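PDB 4MJG: uncharacterized protein from Actinomyces odontolyticus, which is of unknown function but belongs to the DUF4853 family and is probably made as a bacterial lipoprotein. Local coordinates for residues A[20-25]-A[149-154]; A[24-29]-A[63-68]; A[42-47]-A[156-161]. One frame throughout, in Å; residues are numbered along the deposited sequence.

Overall arrangement
All three contacts are apolar, with no hydrogen bond across them; every touching residue of interactions 2 and 3 is buried, while interaction 1 reaches the surface at Val150. Interactions 1 and 2, with centres about 6 Å apart, share Arg24 and Gln25 at the junction of helices 18-24 and 26-31. The first sets a helix against an irregular loop, the second sets the next helix against strand 62-73 of the antiparallel sheet. Interaction 3, centred about 14 Å from interaction 2, joins neighbouring strand 44-55 to the turn after helix 154-157. Interaction 2, nearest the chain's centre, also presents Arg64 to a sulfate, whereas the charged pair of interaction 1 stays within its helix.

Interaction 1. Residues A[20-25]-A[149-154]; sequences EYISRQ and FVLPSV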
loop_
_atom_site.group_PDB
_atom_site.type_symbol
_atom_site.label_atom_id
_atom_site.label_comp_id
_atom_site.label_asym_id
_atom_site.label_seq_id
_atom_site.Cartn_x
_atom_site.Cartn_y
_atom_site.Cartn_z
ATOM N N GLU A 20 8.541 -14.098 3.280
ATOM C CA GLU A 20 7.419 -14.365 4.180
ATOM C C GLU A 20 6.459 -13.186 4.188
ATOM O O GLU A 20 5.239 -13.366 4.257
ATOM C CB GLU A 20 7.934 -14.629 5.602
ATOM C CG GLU A 20 6.862 -14.896 6.659
ATOM C CD GLU A 20 6.245 -16.282 6.570
ATOM O OE1 GLU A 20 6.565 -17.039 5.632
ATOM O OE2 GLU A 20 5.425 -16.613 7.454
ATOM N N TYR A 21 7.019 -11.981 4.119
ATOM C CA TYR A 21 6.228 -10.757 4.140
ATOM C C TYR A 21 5.412 -10.616 2.861
ATOM O O TYR A 21 4.214 -10.311 2.901
ATOM C CB TYR A 21 7.142 -9.553 4.302
ATOM C CG TYR A 21 6.439 -8.280 4.705
ATOM C CD1 TYR A 21 5.939 -7.400 3.751
ATOM C CD2 TYR A 21 6.307 -7.937 6.043
ATOM C CE1 TYR A 21 5.314 -6.218 4.123
ATOM C CE2 TYR A 21 5.686 -6.759 6.427
ATOM C CZ TYR A 21 5.189 -5.903 5.469
ATOM O OH TYR A 21 4.582 -4.734 5.864
ATOM N N ILE A 22 6.070 -10.843 1.730
ATOM C CA ILE A 22 5.400 -10.830 0.433
ATOM C C ILE A 22 4.262 -11.853 0.403
ATOM O O ILE A 22 3.150 -11.558 -0.052
ATOM C CB ILE A 22 6.405 -11.112 -0.705
ATOM C CG1 ILE A 22 7.297 -9.882 -0.918
ATOM C CG2 ILE A 22 5.680 -11.458 -1.995
ATOM C CD1 ILE A 22 8.499 -10.123 -1.802
ATOM N N SER A 23 4.551 -13.045 0.913
ATOM C CA SER A 23 3.590 -14.142 0.920
ATOM C C SER A 23 2.379 -13.903 1.836
ATOM O O SER A 23 1.243 -14.179 1.441
ATOM C CB SER A 23 4.296 -15.435 1.329
ATOM O OG SER A 23 3.368 -16.484 1.518
ATOM N N ARG A 24 2.619 -13.373 3.036
ATOM C CA ARG A 24 1.598 -13.371 4.097
ATOM C C ARG A 24 1.102 -12.008 4.595
ATOM O O ARG A 24 -0.057 -11.890 5.001
ATOM C CB ARG A 24 2.097 -14.216 5.265
ATOM C CG ARG A 24 1.796 -15.688 5.012
ATOM C CD ARG A 24 2.688 -16.688 5.739
ATOM N NE ARG A 24 2.472 -16.758 7.190
ATOM C CZ ARG A 24 1.418 -17.315 7.793
ATOM N NH1 ARG A 24 0.423 -17.872 7.103
ATOM N NH2 ARG A 24 1.357 -17.311 9.123
ATOM N N GLN A 25 1.953 -10.991 4.571
ATOM C CA GLN A 25 1.550 -9.665 5.042
ATOM C C GLN A 25 0.983 -8.813 3.917
ATOM O O GLN A 25 -0.017 -8.114 4.105
ATOM C CB GLN A 25 2.728 -8.938 5.687
ATOM C CG GLN A 25 3.447 -9.737 6.762
ATOM C CD GLN A 25 2.505 -10.303 7.806
ATOM O OE1 GLN A 25 1.543 -9.650 8.211
ATOM N NE2 GLN A 25 2.781 -11.527 8.251
ATOM N N PHE A 149 12.752 -11.792 -6.383
ATOM C CA PHE A 149 11.565 -12.193 -5.618
ATOM C C PHE A 149 10.281 -12.091 -6.417
ATOM O O PHE A 149 9.966 -11.032 -6.946
ATOM C CB PHE A 149 11.420 -11.318 -4.382
ATOM C CG PHE A 149 12.636 -11.303 -3.510
ATOM C CD1 PHE A 149 12.951 -12.400 -2.722
ATOM C CD2 PHE A 149 13.465 -10.193 -3.477
ATOM C CE1 PHE A 149 14.070 -12.388 -1.917
ATOM C CE2 PHE A 149 14.585 -10.175 -2.673
ATOM C CZ PHE A 149 14.889 -11.273 -1.891
ATOM N N VAL A 150 9.538 -13.192 -6.488
ATOM C CA VAL A 150 8.222 -13.187 -7.121
ATOM C C VAL A 150 7.275 -12.349 -6.283
ATOM O O VAL A 150 7.361 -12.354 -5.059
ATOM C CB VAL A 150 7.619 -14.606 -7.286
ATOM C CG1 VAL A 150 8.517 -15.463 -8.163
ATOM C CG2 VAL A 150 7.374 -15.278 -5.936
ATOM N N LEU A 151 6.370 -11.646 -6.955
ATOM C CA LEU A 151 5.383 -10.799 -6.293
ATOM C C LEU A 151 3.979 -11.290 -6.614
ATOM O O LEU A 151 3.754 -11.889 -7.660
ATOM C CB LEU A 151 5.552 -9.360 -6.760
ATOM C CG LEU A 151 6.836 -8.688 -6.271
ATOM C CD1 LEU A 151 7.217 -7.521 -7.163
ATOM C CD2 LEU A 151 6.681 -8.247 -4.826
ATOM N N PRO A 152 3.024 -11.040 -5.709
ATOM C CA PRO A 152 1.706 -11.623 -5.900
ATOM C C PRO A 152 0.957 -10.956 -7.033
ATOM O O PRO A 152 1.088 -9.748 -7.234
ATOM C CB PRO A 152 1.007 -11.352 -4.567
ATOM C CG PRO A 152 1.642 -10.110 -4.063
ATOM C CD PRO A 152 3.058 -10.106 -4.567
ATOM N N SER A 153 0.183 -11.750 -7.769
ATOM C CA SER A 153 -0.754 -11.221 -8.750
ATOM C C SER A 153 -1.767 -10.352 -8.025
ATOM O O SER A 153 -1.978 -10.495 -6.819
ATOM C CB SER A 153 -1.480 -12.358 -9.466
ATOM O OG SER A 153 -2.180 -13.166 -8.534
ATOM N N VAL A 154 -2.413 -9.462 -8.761
ATOM C CA VAL A 154 -3.445 -8.619 -8.179
ATOM C C VAL A 154 -4.631 -9.456 -7.671
ATOM O O VAL A 154 -5.381 -9.011 -6.804
ATOM C CB VAL A 154 -3.915 -7.546 -9.179
ATOM C CG1 VAL A 154 -4.778 -8.163 -10.268
ATOM C CG2 VAL A 154 -4.657 -6.434 -8.454
#
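Ile22 meets Phe149 at CB, not at its ring: the aromatic group leads away from the contact and packs edge-to-face with Tyr63 of the sheet. The Tyr21 ring, on another side of the same helix, has CB of Gln25 over the centre of one face, 3.6 Å above its plane. The pyrrolidine ring of Pro152 is touched at CD, with CG2 of Ile22 lying 3.9 Å from it. Ile22 therefore carries the helical side of the contact alone, and its two branches divide the loop between them. CG1 lies beside the backbone N (chi1 -73°), which turns CG2 anti to that N, toward Pro152 and 3.6 Å from the carbonyl O of Val150. The other branch runs out so that CD1 sits 4.0 Å from CD2 of Leu151, close to the Phe149 methylene. Elsewhere on the helix, Arg24 NE pairs with Glu20 OE2 one turn earlier in a salt bridge of 3.0 Å, whose hydrogen bond is weak and bent. Tyr68 OH hydrogen-bonds to Pro152 O and ties the loop to the sheet. Since no hydrogen bond links residues 20-25 to 149-154, the pairing rests on shape and on the burial of aliphatic surface around one isoleucine.

Interaction 2. Residues A[24-29]-A[63-68]; sequences RQLPEI and YRVVGY. With SO4 (sulfate ion), chain C.
Leu26 fills the closely packed part of this contact, spreading its two methyl groups over the strand: CD1 lies 4.1 Å from CA of Gly67, and CD2 meets the CG2 methyl of Val65 at the same separation of 4.1 Å. The leucine has CG anti to its own backbone N (chi1 -162°), which carries the fork down from helix 26-31 to the sheet. At Gly67 the methyl comes directly against main chain, with no side chain between. The looser, polar side belongs to Arg64, partly exposed and not touching residues 24-29. Its guanidinium offers an edge to a sulfate ion, with the sulfur in the plane of the group: NH1 donates to O2 at 3.1 Å and NH2 to O4 at 3.1 Å, while a weak bond also runs from NH1 to O4. The ion, probably from the crystallisation liquor, is gripped as well by Cys136 N and Arg15 NH1. A leucine at Arg64 would probably leave the sulfate without this two-pronged grip and Ser134 O without the NH1 donor it also has. Strand 62-73 runs between strands 44-55 and 127-133, while Val65 also packs on Ile18 and Tyr21 of helix 18-24, and Leu26 on Pro152.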
loop_
_atom_site.group_PDB
_atom_site.type_symbol
_atom_site.label_atom_id
_atom_site.label_comp_id
_atom_site.label_asym_id
_atom_site.label_seq_id
_atom_site.Cartn_x
_atom_site.Cartn_y
_atom_site.Cartn_z
ATOM N N ARG A 24 2.619 -13.373 3.036
ATOM C CA ARG A 24 1.598 -13.371 4.097
ATOM C C ARG A 24 1.102 -12.008 4.595
ATOM O O ARG A 24 -0.057 -11.890 5.001
ATOM C CB ARG A 24 2.097 -14.216 5.265
ATOM C CG ARG A 24 1.796 -15.688 5.012
ATOM C CD ARG A 24 2.688 -16.688 5.739
ATOM N NE ARG A 24 2.472 -16.758 7.190
ATOM C CZ ARG A 24 1.418 -17.315 7.793
ATOM N NH1 ARG A 24 0.423 -17.872 7.103
ATOM N NH2 ARG A 24 1.357 -17.311 9.123
ATOM N N GLN A 25 1.953 -10.991 4.571
ATOM C CA GLN A 25 1.550 -9.665 5.042
ATOM C C GLN A 25 0.983 -8.813 3.917
ATOM O O GLN A 25 -0.017 -8.114 4.105
ATOM C CB GLN A 25 2.728 -8.938 5.687
ATOM C CG GLN A 25 3.447 -9.737 6.762
ATOM C CD GLN A 25 2.505 -10.303 7.806
ATOM O OE1 GLN A 25 1.543 -9.650 8.211
ATOM N NE2 GLN A 25 2.781 -11.527 8.251
ATOM N N LEU A 26 1.617 -8.874 2.749
ATOM C CA LEU A 26 1.273 -7.979 1.642
ATOM C C LEU A 26 -0.217 -8.024 1.271
ATOM O O LEU A 26 -0.833 -6.973 1.076
ATOM C CB LEU A 26 2.158 -8.270 0.421
ATOM C CG LEU A 26 2.248 -7.191 -0.660
ATOM C CD1 LEU A 26 2.631 -5.840 -0.080
ATOM C CD2 LEU A 26 3.249 -7.609 -1.724
ATOM N N PRO A 27 -0.810 -9.227 1.199
ATOM C CA PRO A 27 -2.246 -9.283 0.905
ATOM C C PRO A 27 -3.138 -8.668 1.999
ATOM O O PRO A 27 -4.180 -8.075 1.687
ATOM C CB PRO A 27 -2.514 -10.785 0.767
ATOM C CG PRO A 27 -1.186 -11.399 0.480
ATOM C CD PRO A 27 -0.216 -10.574 1.263
ATOM N N GLU A 28 -2.729 -8.798 3.259
ATOM C CA GLU A 28 -3.426 -8.137 4.371
ATOM C C GLU A 28 -3.348 -6.616 4.246
ATOM O O GLU A 28 -4.362 -5.918 4.331
ATOM C CB GLU A 28 -2.811 -8.554 5.712
ATOM C CG GLU A 28 -3.022 -10.016 6.075
ATOM C CD GLU A 28 -4.462 -10.335 6.422
ATOM O OE1 GLU A 28 -5.226 -9.398 6.745
ATOM O OE2 GLU A 28 -4.828 -11.527 6.373
ATOM N N ILE A 29 -2.129 -6.121 4.043
ATOM C CA ILE A 29 -1.867 -4.699 3.832
ATOM C C ILE A 29 -2.713 -4.120 2.701
ATOM O O ILE A 29 -3.315 -3.053 2.846
ATOM C CB ILE A 29 -0.367 -4.473 3.528
ATOM C CG1 ILE A 29 0.400 -4.383 4.847
ATOM C CG2 ILE A 29 -0.144 -3.215 2.692
ATOM C CD1 ILE A 29 1.898 -4.260 4.693
ATOM N N TYR A 63 15.883 -6.121 2.186
ATOM C CA TYR A 63 14.973 -5.778 1.113
ATOM C C TYR A 63 13.684 -5.176 1.655
ATOM O O TYR A 63 13.217 -5.531 2.741
ATOM C CB TYR A 63 14.640 -7.011 0.283
ATOM C CG TYR A 63 15.764 -7.482 -0.602
ATOM C CD1 TYR A 63 16.141 -6.753 -1.722
ATOM C CD2 TYR A 63 16.434 -8.667 -0.334
ATOM C CE1 TYR A 63 17.165 -7.189 -2.550
ATOM C CE2 TYR A 63 17.456 -9.112 -1.156
ATOM C CZ TYR A 63 17.817 -8.367 -2.262
ATOM O OH TYR A 63 18.826 -8.799 -3.089
ATOM N N ARG A 64 13.119 -4.275 0.861
ATOM C CA ARG A 64 11.913 -3.550 1.197
ATOM C C ARG A 64 10.898 -3.827 0.100
ATOM O O ARG A 64 11.273 -3.983 -1.057
ATOM C CB ARG A 64 12.237 -2.061 1.220
ATOM C CG ARG A 64 11.124 -1.178 1.729
ATOM C CD ARG A 64 11.445 0.292 1.502
ATOM N NE ARG A 64 12.748 0.681 2.040
ATOM C CZ ARG A 64 13.028 0.833 3.333
ATOM N NH1 ARG A 64 12.108 0.612 4.271
ATOM N NH2 ARG A 64 14.253 1.193 3.696
ATOM N N VAL A 65 9.619 -3.873 0.448
ATOM C CA VAL A 65 8.583 -4.091 -0.562
ATOM C C VAL A 65 7.583 -2.930 -0.618
ATOM O O VAL A 65 6.876 -2.633 0.355
ATOM C CB VAL A 65 7.875 -5.462 -0.398
ATOM C CG1 VAL A 65 7.220 -5.613 0.968
ATOM C CG2 VAL A 65 6.855 -5.675 -1.505
ATOM N N VAL A 66 7.568 -2.265 -1.772
ATOM C CA VAL A 66 6.550 -1.282 -2.105
ATOM C C VAL A 66 5.407 -2.053 -2.752
ATOM O O VAL A 66 5.621 -2.780 -3.722
ATOM C CB VAL A 66 7.084 -0.228 -3.101
ATOM C CG1 VAL A 66 5.969 0.701 -3.558
ATOM C CG2 VAL A 66 8.235 0.561 -2.487
ATOM N N GLY A 67 4.200 -1.901 -2.223
ATOM C CA GLY A 67 3.049 -2.662 -2.715
ATOM C C GLY A 67 2.373 -2.021 -3.911
ATOM O O GLY A 67 2.898 -1.077 -4.510
ATOM N N TYR A 68 1.201 -2.544 -4.262
ATOM C CA TYR A 68 0.382 -1.947 -5.313
ATOM C C TYR A 68 0.014 -0.542 -4.912
ATOM O O TYR A 68 -0.121 -0.239 -3.725
ATOM C CB TYR A 68 -0.899 -2.747 -5.536
ATOM C CG TYR A 68 -0.711 -3.987 -6.374
ATOM C CD1 TYR A 68 -0.840 -3.946 -7.760
ATOM C CD2 TYR A 68 -0.423 -5.203 -5.780
ATOM C CE1 TYR A 68 -0.675 -5.079 -8.533
ATOM C CE2 TYR A 68 -0.256 -6.337 -6.540
ATOM C CZ TYR A 68 -0.382 -6.267 -7.917
ATOM O OH TYR A 68 -0.211 -7.398 -8.666
HETATM S S SO4 C . 13.291 0.949 7.777
HETATM O O1 SO4 C . 12.945 -0.427 8.209
HETATM O O2 SO4 C . 12.100 1.649 7.243
HETATM O O3 SO4 C . 13.795 1.703 8.946
HETATM O O4 SO4 C . 14.346 0.878 6.742
#

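Interaction 3. Residues A[42-47]-A[156-161]; sequences GELTVM and EAFPGM
Leu44, Met161 and Phe158 form a small hydrophobic cluster over one end of the antiparallel sheet, where a type I beta turn from Phe158 to Met161 leads the chain from helix 154-157 into the edge strand 161-166. Leu44, at the start of strand 44-55, gives up the greatest area to the contact and makes its closest approaches to both partners with one methyl, CD1. CD1 approaches CE of Met161 to 3.7 Å, the two side chains crossing at about a right angle. Met161, present as selenomethionine, bends at both chi2 (-111°) and chi3 (-96°), and this folding of the chain swings its terminal methyl across to the leucine. Phe158 contributes less: the same CD1 comes obliquely to its ring, 4.4 Å from CE2, as a looser contact. One leucine methyl thus bridges the two ends of the turn.

With Leu179 of strand 176-181, which lies between 44-55 and 161-166 in the sheet, the cluster spans three strands. Leu179 packs against both Phe158 and Met161 while pairing through its backbone with Leu44. Helix 34-40 closes in as well, with Ala37 against Leu44 and Val34 against Met161. The contact consequently joins the first strand in sequence to the turn after the last helix and to the start of strand 161-166, by packing alone and with no polar bond between the two segments. Pro159, with its phi of -48°, suits the second position of the turn, which is closed by the hydrogen bond from Met161 N to Phe158 O at 2.9 Å.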
loop_
_atom_site.group_PDB
_atom_site.type_symbol
_atom_site.label_atom_id
_atom_site.label_comp_id
_atom_site.label_asym_id
_atom_site.label_seq_id
_atom_site.Cartn_x
_atom_site.Cartn_y
_atom_site.Cartn_z
ATOM N N GLY A 42 -17.823 2.448 -5.165
ATOM C CA GLY A 42 -17.184 2.126 -6.427
ATOM C C GLY A 42 -15.955 1.245 -6.323
ATOM O O GLY A 42 -15.943 0.248 -5.596
ATOM N N GLU A 43 -14.905 1.651 -7.031
ATOM C CA GLU A 43 -13.831 0.749 -7.415
ATOM C C GLU A 43 -12.473 1.411 -7.320
ATOM O O GLU A 43 -12.366 2.639 -7.318
ATOM C CB GLU A 43 -14.067 0.279 -8.854
ATOM C CG GLU A 43 -14.250 1.410 -9.868
ATOM C CD GLU A 43 -14.724 0.938 -11.237
ATOM O OE1 GLU A 43 -15.314 -0.164 -11.341
ATOM O OE2 GLU A 43 -14.513 1.681 -12.220
ATOM N N LEU A 44 -11.437 0.585 -7.249
ATOM C CA LEU A 44 -10.054 1.058 -7.273
ATOM C C LEU A 44 -9.463 0.927 -8.674
ATOM O O LEU A 44 -9.731 -0.043 -9.377
ATOM C CB LEU A 44 -9.194 0.248 -6.301
ATOM C CG LEU A 44 -9.485 0.356 -4.805
ATOM C CD1 LEU A 44 -8.655 -0.657 -4.036
ATOM C CD2 LEU A 44 -9.206 1.759 -4.290
ATOM N N THR A 45 -8.658 1.906 -9.063
ATOM C CA THR A 45 -7.856 1.839 -10.284
ATOM C C THR A 45 -6.429 1.476 -9.884
ATOM O O THR A 45 -5.905 2.021 -8.915
ATOM C CB THR A 45 -7.842 3.197 -11.003
ATOM O OG1 THR A 45 -9.187 3.616 -11.250
ATOM C CG2 THR A 45 -7.093 3.109 -12.324
ATOM N N VAL A 46 -5.796 0.563 -10.612
ATOM C CA VAL A 46 -4.428 0.153 -10.276
ATOM C C VAL A 46 -3.438 1.102 -10.948
ATOM O O VAL A 46 -3.220 1.040 -12.163
ATOM C CB VAL A 46 -4.147 -1.307 -10.677
ATOM C CG1 VAL A 46 -2.749 -1.722 -10.245
ATOM C CG2 VAL A 46 -5.192 -2.230 -10.063
HETATM N N MSE A 47 -2.847 1.975 -10.136
HETATM C CA MSE A 47 -1.967 3.046 -10.611
HETATM C C MSE A 47 -0.556 2.559 -10.787
HETATM O O MSE A 47 0.158 3.027 -11.673
HETATM C CB MSE A 47 -1.939 4.184 -9.582
HETATM C CG MSE A 47 -2.250 5.554 -10.174
HETATM SE SE MSE A 47 -0.780 6.146 -11.342
HETATM C CE MSE A 47 0.454 6.608 -9.870
ATOM N N GLU A 156 -4.201 -12.274 -5.980
ATOM C CA GLU A 156 -3.747 -12.702 -4.656
ATOM C C GLU A 156 -3.648 -11.549 -3.665
ATOM O O GLU A 156 -3.913 -11.730 -2.476
ATOM C CB GLU A 156 -2.384 -13.391 -4.764
ATOM C CG GLU A 156 -2.414 -14.692 -5.554
ATOM C CD GLU A 156 -1.055 -15.097 -6.096
ATOM O OE1 GLU A 156 -0.028 -14.545 -5.646
ATOM O OE2 GLU A 156 -1.018 -15.976 -6.980
ATOM N N ALA A 157 -3.258 -10.374 -4.152
ATOM C CA ALA A 157 -3.116 -9.193 -3.300
ATOM C C ALA A 157 -4.458 -8.671 -2.781
ATOM O O ALA A 157 -4.528 -8.109 -1.692
ATOM C CB ALA A 157 -2.379 -8.094 -4.047
ATOM N N PHE A 158 -5.520 -8.875 -3.558
ATOM C CA PHE A 158 -6.857 -8.388 -3.213
ATOM C C PHE A 158 -7.871 -9.533 -3.311
ATOM O O PHE A 158 -8.691 -9.555 -4.231
ATOM C CB PHE A 158 -7.254 -7.244 -4.159
ATOM C CG PHE A 158 -6.336 -6.053 -4.100
ATOM C CD1 PHE A 158 -5.176 -6.015 -4.863
ATOM C CD2 PHE A 158 -6.632 -4.970 -3.288
ATOM C CE1 PHE A 158 -4.325 -4.920 -4.814
ATOM C CE2 PHE A 158 -5.784 -3.869 -3.239
ATOM C CZ PHE A 158 -4.629 -3.845 -4.001
ATOM N N PRO A 159 -7.822 -10.483 -2.354
ATOM C CA PRO A 159 -8.567 -11.751 -2.415
ATOM C C PRO A 159 -10.051 -11.630 -2.776
ATOM O O PRO A 159 -10.538 -12.375 -3.627
ATOM C CB PRO A 159 -8.420 -12.309 -0.997
ATOM C CG PRO A 159 -7.148 -11.736 -0.495
ATOM C CD PRO A 159 -7.032 -10.374 -1.112
ATOM N N GLY A 160 -10.761 -10.701 -2.143
ATOM C CA GLY A 160 -12.204 -10.555 -2.359
ATOM C C GLY A 160 -12.603 -9.848 -3.645
ATOM O O GLY A 160 -13.795 -9.687 -3.926
HETATM N N MSE A 161 -11.612 -9.435 -4.434
HETATM C CA MSE A 161 -11.842 -8.587 -5.596
HETATM C C MSE A 161 -11.453 -9.299 -6.856
HETATM O O MSE A 161 -10.702 -10.278 -6.816
HETATM C CB MSE A 161 -10.965 -7.354 -5.432
HETATM C CG MSE A 161 -11.094 -6.743 -4.040
HETATM SE SE MSE A 161 -12.026 -5.024 -4.200
HETATM C CE MSE A 161 -10.443 -3.870 -4.246
#